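Local coordinates for inosine-uridine preferring nucleoside hydrolase family protein (Bacillus anthracis, PDB 2C40) that belongs to the inosine-uridine preferring nucleoside hydrolase family and holds a calcium ion and an alpha-D-ribofuranose in its pocket, at residues A44-R49 and Y83-P88; S48-D53 and I89-G94. All coordinates share one frame; numbering follows the deposited sequence.

Overall arrangement
Contacts 1 and 2 are successive steps along one face of helix 41-55, which meets first the end of helix 80-85 and then the short helix 88-91 that follows it in the chain. Their centres lie 7 Å apart, and both share Ser48 and Arg49. A salt bridge of 2.9 Å from Asp85 OD1 to Lys50 NZ joins them, and Asn91 ND2 probably hydrogen-bonds to Asp85 O. Both also reach the second subunit. Neither lines the pocket: the side chain of Val84 in contact 1 is about 11 Å from the bound alpha-D-ribofuranose and about 12 Å from the calcium ion, and that of Ile51 in contact 2 is about 13 Å from each.

Contact 1: residues A44-R49 and Y83-P88; sequences AMSASR and YVDALP
Asp85 lays its carboxylate over the CB of Ser46, with OD1 only 3.1 Å from that carbon. With CG anti to the backbone N (chi1 -173°), the group is carried from the end of helix 80-85 toward helix 41-55. OD1 is also 3.4 Å from Ala47 N, at too poor an angle for a hydrogen bond; the carboxylate's charge is met by a salt bridge to Lys50, one turn further along the same helix. Ser46 OG turns to Glu42 O of its own helix, so the serine offers Asp85 its CB while its hydroxyl is satisfied locally. Helix 41-55 flanks the mixed, largely parallel sheet of the nucleoside hydrolase fold, and the end of helix 80-85 packs against it, with Leu15 of helix 12-21 touching both Ala47 and Val84. Ala47 suits this place because its methyl is small: the CA atoms of Ala47 and Asp85 approach to 4.5 Å, and the two CB atoms meet at 4.1 Å. Ala47 CB lies 4.4 Å from CG1 of Val84, whose branched apolar side chain suits this buried position. Tyr83, Ala86 and Leu87 of the same segment pack on Ala229 of the second subunit.

Contact 2: residues S48-D53 and I89-G94; sequences SRKIID and ILNESG
Lys50 and Asn91 meet at a slant, the lysine ammonium joining the side-chain carbonyl of the asparagine in a hydrogen bond of 2.6 Å from NZ to OD1. The lysine chain is extended beyond CG (chi3 -167°, chi4 176°), which lets it span from helix 41-55 to Asn91. The bond is bent at the acceptor, with a C=O...N angle of 137°, and NZ is tilted out of the carbonyl plane. NZ also forms a salt bridge with Asp85, so the ammonium is gripped by a neutral and a charged acceptor. Asn91 uses both ends of its amide: OD1 takes the lysine, while ND2 turns back to Asp85 O and, weakly, to Leu87 O, which should fix the rotation of the group.

Nearer the helix backbone, the aliphatic part of Lys50 passes the carbonyl oxygen of Leu90, CD lying 3.1 Å from Leu90 O. The Leu90 side chain turns inward beside Ile51, where CD2 meets Ile51 CG1 at 4.0 Å; these branched apolar residues suit the buried side, with Leu18 and Phe19 of helix 12-21 against Ile51 and Phe223 against Leu90. A water donates to Lys50 O at 2.9 Å and only weakly to Leu90 O, linking the two backbones.

From Asn91 to Gly94 the chain reverses in a type I beta turn, and glycine easily adopts the positive phi at its end. Asn91 and Glu92 pack on Ala213 of the second subunit. Apolar contacts and a lysine-asparagine bond thus join helix 41-55 to the short, weakly bonded helix about 88-91 on the flank of the nucleoside hydrolase alpha/beta fold.

Contact 1: residues A44-R49 and Y83-P88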
ATOM      1  N   ALA A  44      -0.285 -14.243   1.032  1.00 40.68           N
ATOM      2  CA  ALA A  44      -0.568 -14.631  -0.340  1.00 40.74           C
ATOM      3  C   ALA A  44      -1.569 -15.821  -0.406  1.00 41.63           C
ATOM      4  O   ALA A  44      -2.469 -15.880  -1.298  1.00 41.06           O
ATOM      5  CB  ALA A  44       0.751 -15.011  -1.045  1.00 41.03           C
ATOM      6  N   MET A  45      -1.360 -16.789   0.491  1.00 41.29           N
ATOM      7  CA  MET A  45      -2.296 -17.898   0.650  1.00 41.65           C
ATOM      8  C   MET A  45      -3.642 -17.362   1.010  1.00 41.65           C
ATOM      9  O   MET A  45      -4.599 -17.662   0.320  1.00 41.57           O
ATOM     10  CB  MET A  45      -1.838 -18.845   1.756  1.00 42.32           C
ATOM     11  CG  MET A  45      -0.771 -19.731   1.324  1.00 43.31           C
ATOM     12  SD  MET A  45      -1.338 -20.906   0.063  1.00 48.38           S
ATOM     13  CE  MET A  45       0.269 -21.191  -0.469  1.00 50.81           C
ATOM     14  N   SER A  46      -3.720 -16.542   2.083  1.00 41.86           N
ATOM     15  CA  SER A  46      -5.035 -16.012   2.510  1.00 41.86           C
ATOM     16  C   SER A  46      -5.675 -15.230   1.393  1.00 41.13           C
ATOM     17  O   SER A  46      -6.834 -15.442   1.105  1.00 41.52           O
ATOM     18  CB  SER A  46      -4.991 -15.049   3.692  1.00 42.01           C
ATOM     19  OG  SER A  46      -4.147 -15.492   4.702  1.00 47.71           O
ATOM     20  N   ALA A  47      -4.931 -14.291   0.797  1.00 40.79           N
ATOM     21  CA  ALA A  47      -5.487 -13.439  -0.266  1.00 40.79           C
ATOM     22  C   ALA A  47      -6.063 -14.245  -1.439  1.00 40.88           C
ATOM     23  O   ALA A  47      -7.178 -13.935  -1.923  1.00 40.20           O
ATOM     24  CB  ALA A  47      -4.431 -12.401  -0.765  1.00 40.92           C
ATOM     25  N   SER A  48      -5.324 -15.272  -1.867  1.00 40.46           N
ATOM     26  CA  SER A  48      -5.812 -16.232  -2.921  1.00 40.88           C
ATOM     27  C   SER A  48      -7.106 -16.937  -2.524  1.00 41.35           C
ATOM     28  O   SER A  48      -8.044 -17.009  -3.311  1.00 41.73           O
ATOM     29  CB  SER A  48      -4.778 -17.327  -3.216  1.00 39.53           C
ATOM     30  OG  SER A  48      -3.542 -16.745  -3.537  1.00 39.09           O
ATOM     31  N   ARG A  49      -7.153 -17.443  -1.295  1.00 41.65           N
ATOM     32  CA  ARG A  49      -8.357 -18.098  -0.810  1.00 41.96           C
ATOM     33  C   ARG A  49      -9.565 -17.182  -0.739  1.00 41.10           C
ATOM     34  O   ARG A  49     -10.658 -17.583  -1.115  1.00 40.56           O
ATOM     35  CB  ARG A  49      -8.091 -18.770   0.538  1.00 42.17           C
ATOM     36  CG  ARG A  49      -7.113 -19.975   0.401  1.00 42.33           C
ATOM     37  CD  ARG A  49      -6.471 -20.314   1.729  1.00 43.65           C
ATOM     38  NE  ARG A  49      -7.463 -20.823   2.655  1.00 46.15           N
ATOM     39  CZ  ARG A  49      -7.362 -20.829   3.987  1.00 47.85           C
ATOM     40  NH1 ARG A  49      -6.326 -20.283   4.600  1.00 49.79           N
ATOM     41  NH2 ARG A  49      -8.337 -21.387   4.714  1.00 45.81           N
ATOM     42  N   TYR A  83      -1.073  -6.272   2.111  1.00 42.48           N
ATOM     43  CA  TYR A  83      -1.986  -5.206   1.840  1.00 42.87           C
ATOM     44  C   TYR A  83      -3.185  -5.709   1.116  1.00 41.45           C
ATOM     45  O   TYR A  83      -4.292  -5.386   1.520  1.00 41.04           O
ATOM     46  CB  TYR A  83      -1.292  -4.048   1.100  1.00 45.57           C
ATOM     47  CG  TYR A  83       0.095  -3.729   1.666  1.00 48.25           C
ATOM     48  CD1 TYR A  83       1.165  -3.408   0.821  1.00 51.78           C
ATOM     49  CD2 TYR A  83       0.355  -3.834   3.033  1.00 50.98           C
ATOM     50  CE1 TYR A  83       2.435  -3.142   1.341  1.00 52.72           C
ATOM     51  CE2 TYR A  83       1.632  -3.586   3.566  1.00 51.52           C
ATOM     52  CZ  TYR A  83       2.654  -3.244   2.714  1.00 52.06           C
ATOM     53  OH  TYR A  83       3.893  -2.976   3.232  1.00 52.29           O
ATOM     54  N   VAL A  84      -3.006  -6.521   0.079  1.00 40.96           N
ATOM     55  CA  VAL A  84      -4.159  -7.032  -0.648  1.00 41.05           C
ATOM     56  C   VAL A  84      -5.060  -7.876   0.279  1.00 40.83           C
ATOM     57  O   VAL A  84      -6.279  -7.697   0.270  1.00 40.84           O
ATOM     58  CB  VAL A  84      -3.765  -7.838  -1.901  1.00 41.53           C
ATOM     59  CG1 VAL A  84      -5.001  -8.430  -2.559  1.00 40.69           C
ATOM     60  CG2 VAL A  84      -3.008  -6.940  -2.875  1.00 42.53           C
ATOM     61  N   ASP A  85      -4.443  -8.720   1.104  1.00 40.88           N
ATOM     62  CA  ASP A  85      -5.143  -9.584   2.109  1.00 41.27           C
ATOM     63  C   ASP A  85      -5.943  -8.800   3.134  1.00 41.26           C
ATOM     64  O   ASP A  85      -6.987  -9.271   3.663  1.00 41.50           O
ATOM     65  CB  ASP A  85      -4.088 -10.402   2.855  1.00 41.67           C
ATOM     66  CG  ASP A  85      -4.680 -11.423   3.763  1.00 43.06           C
ATOM     67  OD1 ASP A  85      -5.666 -12.066   3.325  1.00 43.40           O
ATOM     68  OD2 ASP A  85      -4.173 -11.551   4.901  1.00 42.68           O
ATOM     69  N   ALA A  86      -5.456  -7.593   3.437  1.00 40.96           N
ATOM     70  CA  ALA A  86      -6.144  -6.719   4.382  1.00 41.01           C
ATOM     71  C   ALA A  86      -7.225  -5.843   3.767  1.00 40.69           C
ATOM     72  O   ALA A  86      -7.854  -5.131   4.493  1.00 40.99           O
ATOM     73  CB  ALA A  86      -5.165  -5.870   5.159  1.00 41.39           C
ATOM     74  N   LEU A  87      -7.483  -5.937   2.463  1.00 40.72           N
ATOM     75  CA  LEU A  87      -8.506  -5.099   1.831  1.00 40.55           C
ATOM     76  C   LEU A  87      -9.962  -5.528   2.248  1.00 41.02           C
ATOM     77  O   LEU A  87     -10.286  -6.734   2.268  1.00 39.94           O
ATOM     78  CB  LEU A  87      -8.340  -5.116   0.306  1.00 40.09           C
ATOM     79  CG  LEU A  87      -7.166  -4.416  -0.383  1.00 39.00           C
ATOM     80  CD1 LEU A  87      -7.267  -4.664  -1.852  1.00 39.64           C
ATOM     81  CD2 LEU A  87      -7.103  -2.929  -0.089  1.00 39.98           C
ATOM     82  N   PRO A  88     -10.826  -4.536   2.582  1.00 41.13           N
ATOM     83  CA  PRO A  88     -12.152  -4.861   3.121  1.00 41.63           C
ATOM     84  C   PRO A  88     -12.998  -5.738   2.182  1.00 42.13           C
ATOM     85  O   PRO A  88     -13.652  -6.683   2.632  1.00 42.10           O
ATOM     86  CB  PRO A  88     -12.776  -3.494   3.325  1.00 41.37           C
ATOM     87  CG  PRO A  88     -11.588  -2.567   3.489  1.00 41.78           C
ATOM     88  CD  PRO A  88     -10.625  -3.068   2.508  1.00 40.87           C
TER

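Contact 2: residues S48-D53 and I89-G94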
ATOM      1  N   SER A  48      -5.324 -15.272  -1.867  1.00 40.46           N
ATOM      2  CA  SER A  48      -5.812 -16.232  -2.921  1.00 40.88           C
ATOM      3  C   SER A  48      -7.106 -16.937  -2.524  1.00 41.35           C
ATOM      4  O   SER A  48      -8.044 -17.009  -3.311  1.00 41.73           O
ATOM      5  CB  SER A  48      -4.778 -17.327  -3.216  1.00 39.53           C
ATOM      6  OG  SER A  48      -3.542 -16.745  -3.537  1.00 39.09           O
ATOM      7  N   ARG A  49      -7.153 -17.443  -1.295  1.00 41.65           N
ATOM      8  CA  ARG A  49      -8.357 -18.098  -0.810  1.00 41.96           C
ATOM      9  C   ARG A  49      -9.565 -17.182  -0.739  1.00 41.10           C
ATOM     10  O   ARG A  49     -10.658 -17.583  -1.115  1.00 40.56           O
ATOM     11  CB  ARG A  49      -8.091 -18.770   0.538  1.00 42.17           C
ATOM     12  CG  ARG A  49      -7.113 -19.975   0.401  1.00 42.33           C
ATOM     13  CD  ARG A  49      -6.471 -20.314   1.729  1.00 43.65           C
ATOM     14  NE  ARG A  49      -7.463 -20.823   2.655  1.00 46.15           N
ATOM     15  CZ  ARG A  49      -7.362 -20.829   3.987  1.00 47.85           C
ATOM     16  NH1 ARG A  49      -6.326 -20.283   4.600  1.00 49.79           N
ATOM     17  NH2 ARG A  49      -8.337 -21.387   4.714  1.00 45.81           N
ATOM     18  N   LYS A  50      -9.359 -15.962  -0.254  1.00 41.57           N
ATOM     19  CA  LYS A  50     -10.438 -14.953  -0.158  1.00 41.28           C
ATOM     20  C   LYS A  50     -10.887 -14.469  -1.556  1.00 41.17           C
ATOM     21  O   LYS A  50     -12.039 -14.102  -1.776  1.00 40.21           O
ATOM     22  CB  LYS A  50      -9.978 -13.741   0.668  1.00 41.40           C
ATOM     23  CG  LYS A  50      -9.542 -14.049   2.111  1.00 41.85           C
ATOM     24  CD  LYS A  50      -9.216 -12.797   2.874  1.00 41.27           C
ATOM     25  CE  LYS A  50      -8.508 -13.130   4.159  1.00 42.75           C
ATOM     26  NZ  LYS A  50      -8.103 -11.895   4.856  1.00 42.79           N
ATOM     27  N   ILE A  51      -9.966 -14.464  -2.499  1.00 41.97           N
ATOM     28  CA  ILE A  51     -10.304 -14.046  -3.869  1.00 42.76           C
ATOM     29  C   ILE A  51     -11.190 -15.107  -4.513  1.00 42.53           C
ATOM     30  O   ILE A  51     -12.168 -14.783  -5.181  1.00 42.98           O
ATOM     31  CB  ILE A  51      -9.052 -13.750  -4.706  1.00 42.05           C
ATOM     32  CG1 ILE A  51      -8.418 -12.465  -4.209  1.00 42.85           C
ATOM     33  CG2 ILE A  51      -9.414 -13.595  -6.194  1.00 44.26           C
ATOM     34  CD1 ILE A  51      -6.982 -12.183  -4.716  1.00 42.51           C
ATOM     35  N   ILE A  52     -10.847 -16.370  -4.282  1.00 42.39           N
ATOM     36  CA  ILE A  52     -11.612 -17.488  -4.813  1.00 41.79           C
ATOM     37  C   ILE A  52     -12.986 -17.487  -4.136  1.00 42.57           C
ATOM     38  O   ILE A  52     -13.995 -17.589  -4.816  1.00 42.79           O
ATOM     39  CB  ILE A  52     -10.877 -18.809  -4.603  1.00 41.38           C
ATOM     40  CG1 ILE A  52      -9.579 -18.831  -5.398  1.00 38.98           C
ATOM     41  CG2 ILE A  52     -11.735 -20.001  -5.043  1.00 40.47           C
ATOM     42  CD1 ILE A  52      -8.630 -19.939  -4.931  1.00 38.61           C
ATOM     43  N   ASP A  53     -13.033 -17.307  -2.812  1.00 42.36           N
ATOM     44  CA  ASP A  53     -14.312 -17.188  -2.124  1.00 42.26           C
ATOM     45  C   ASP A  53     -15.218 -16.107  -2.711  1.00 41.88           C
ATOM     46  O   ASP A  53     -16.374 -16.369  -3.044  1.00 41.75           O
ATOM     47  CB  ASP A  53     -14.135 -16.830  -0.637  1.00 42.71           C
ATOM     48  CG  ASP A  53     -13.670 -17.991   0.203  1.00 42.00           C
ATOM     49  OD1 ASP A  53     -13.334 -19.042  -0.342  1.00 41.47           O
ATOM     50  OD2 ASP A  53     -13.609 -17.839   1.434  1.00 46.07           O
ATOM     51  N   ILE A  89     -12.970  -5.440   0.893  1.00 41.95           N
ATOM     52  CA  ILE A  89     -13.670  -6.261  -0.087  1.00 42.90           C
ATOM     53  C   ILE A  89     -13.427  -7.765   0.162  1.00 42.20           C
ATOM     54  O   ILE A  89     -14.330  -8.556   0.025  1.00 41.38           O
ATOM     55  CB  ILE A  89     -13.349  -5.819  -1.573  1.00 43.09           C
ATOM     56  CG1 ILE A  89     -13.653  -6.903  -2.578  1.00 45.74           C
ATOM     57  CG2 ILE A  89     -11.885  -5.566  -1.813  1.00 46.23           C
ATOM     58  CD1 ILE A  89     -15.066  -7.163  -2.730  1.00 49.21           C
ATOM     59  N   LEU A  90     -12.204  -8.116   0.558  1.00 41.47           N
ATOM     60  CA  LEU A  90     -11.783  -9.511   0.761  1.00 40.91           C
ATOM     61  C   LEU A  90     -12.057 -10.083   2.150  1.00 40.29           C
ATOM     62  O   LEU A  90     -11.919 -11.284   2.350  1.00 39.40           O
ATOM     63  CB  LEU A  90     -10.269  -9.624   0.494  1.00 39.67           C
ATOM     64  CG  LEU A  90      -9.868  -9.450  -0.960  1.00 38.92           C
ATOM     65  CD1 LEU A  90      -8.370  -9.820  -1.131  1.00 39.69           C
ATOM     66  CD2 LEU A  90     -10.752 -10.293  -1.877  1.00 41.85           C
ATOM     67  N   ASN A  91     -12.393  -9.205   3.097  1.00 40.11           N
ATOM     68  CA  ASN A  91     -12.625  -9.553   4.495  1.00 40.00           C
ATOM     69  C   ASN A  91     -14.078  -9.363   4.929  1.00 40.16           C
ATOM     70  O   ASN A  91     -14.431  -9.645   6.074  1.00 39.27           O
ATOM     71  CB  ASN A  91     -11.734  -8.698   5.400  1.00 40.09           C
ATOM     72  CG  ASN A  91     -10.280  -9.018   5.225  1.00 39.66           C
ATOM     73  OD1 ASN A  91      -9.807 -10.051   5.666  1.00 38.47           O
ATOM     74  ND2 ASN A  91      -9.563  -8.144   4.558  1.00 41.74           N
ATOM     75  N   GLU A  92     -14.907  -8.879   4.009  1.00 40.45           N
ATOM     76  CA  GLU A  92     -16.287  -8.584   4.296  1.00 41.03           C
ATOM     77  C   GLU A  92     -17.095  -9.812   4.796  1.00 41.24           C
ATOM     78  O   GLU A  92     -17.978  -9.641   5.635  1.00 41.03           O
ATOM     79  CB  GLU A  92     -16.968  -7.944   3.063  1.00 40.61           C
ATOM     80  CG  GLU A  92     -18.294  -7.270   3.454  1.00 40.74           C
ATOM     81  CD  GLU A  92     -19.028  -6.585   2.330  1.00 40.49           C
ATOM     82  OE1 GLU A  92     -18.581  -6.642   1.173  1.00 38.66           O
ATOM     83  OE2 GLU A  92     -20.090  -5.986   2.619  1.00 42.08           O
ATOM     84  N   SER A  93     -16.788 -11.010   4.280  1.00 41.44           N
ATOM     85  CA  SER A  93     -17.496 -12.278   4.626  1.00 41.89           C
ATOM     86  C   SER A  93     -17.171 -12.799   6.002  1.00 42.06           C
ATOM     87  O   SER A  93     -17.903 -13.612   6.557  1.00 42.25           O
ATOM     88  CB  SER A  93     -17.099 -13.422   3.679  1.00 42.33           C
ATOM     89  OG  SER A  93     -17.242 -13.052   2.332  1.00 44.29           O
ATOM     90  N   GLY A  94     -16.031 -12.387   6.535  1.00 42.78           N
ATOM     91  CA  GLY A  94     -15.629 -12.804   7.878  1.00 43.26           C
ATOM     92  C   GLY A  94     -15.284 -14.285   8.024  1.00 44.00           C
ATOM     93  O   GLY A  94     -15.214 -14.785   9.138  1.00 44.51           O
TER
HETATM   94  O   HOH W   1     -13.709 -13.521   0.507  1.00 34.16           O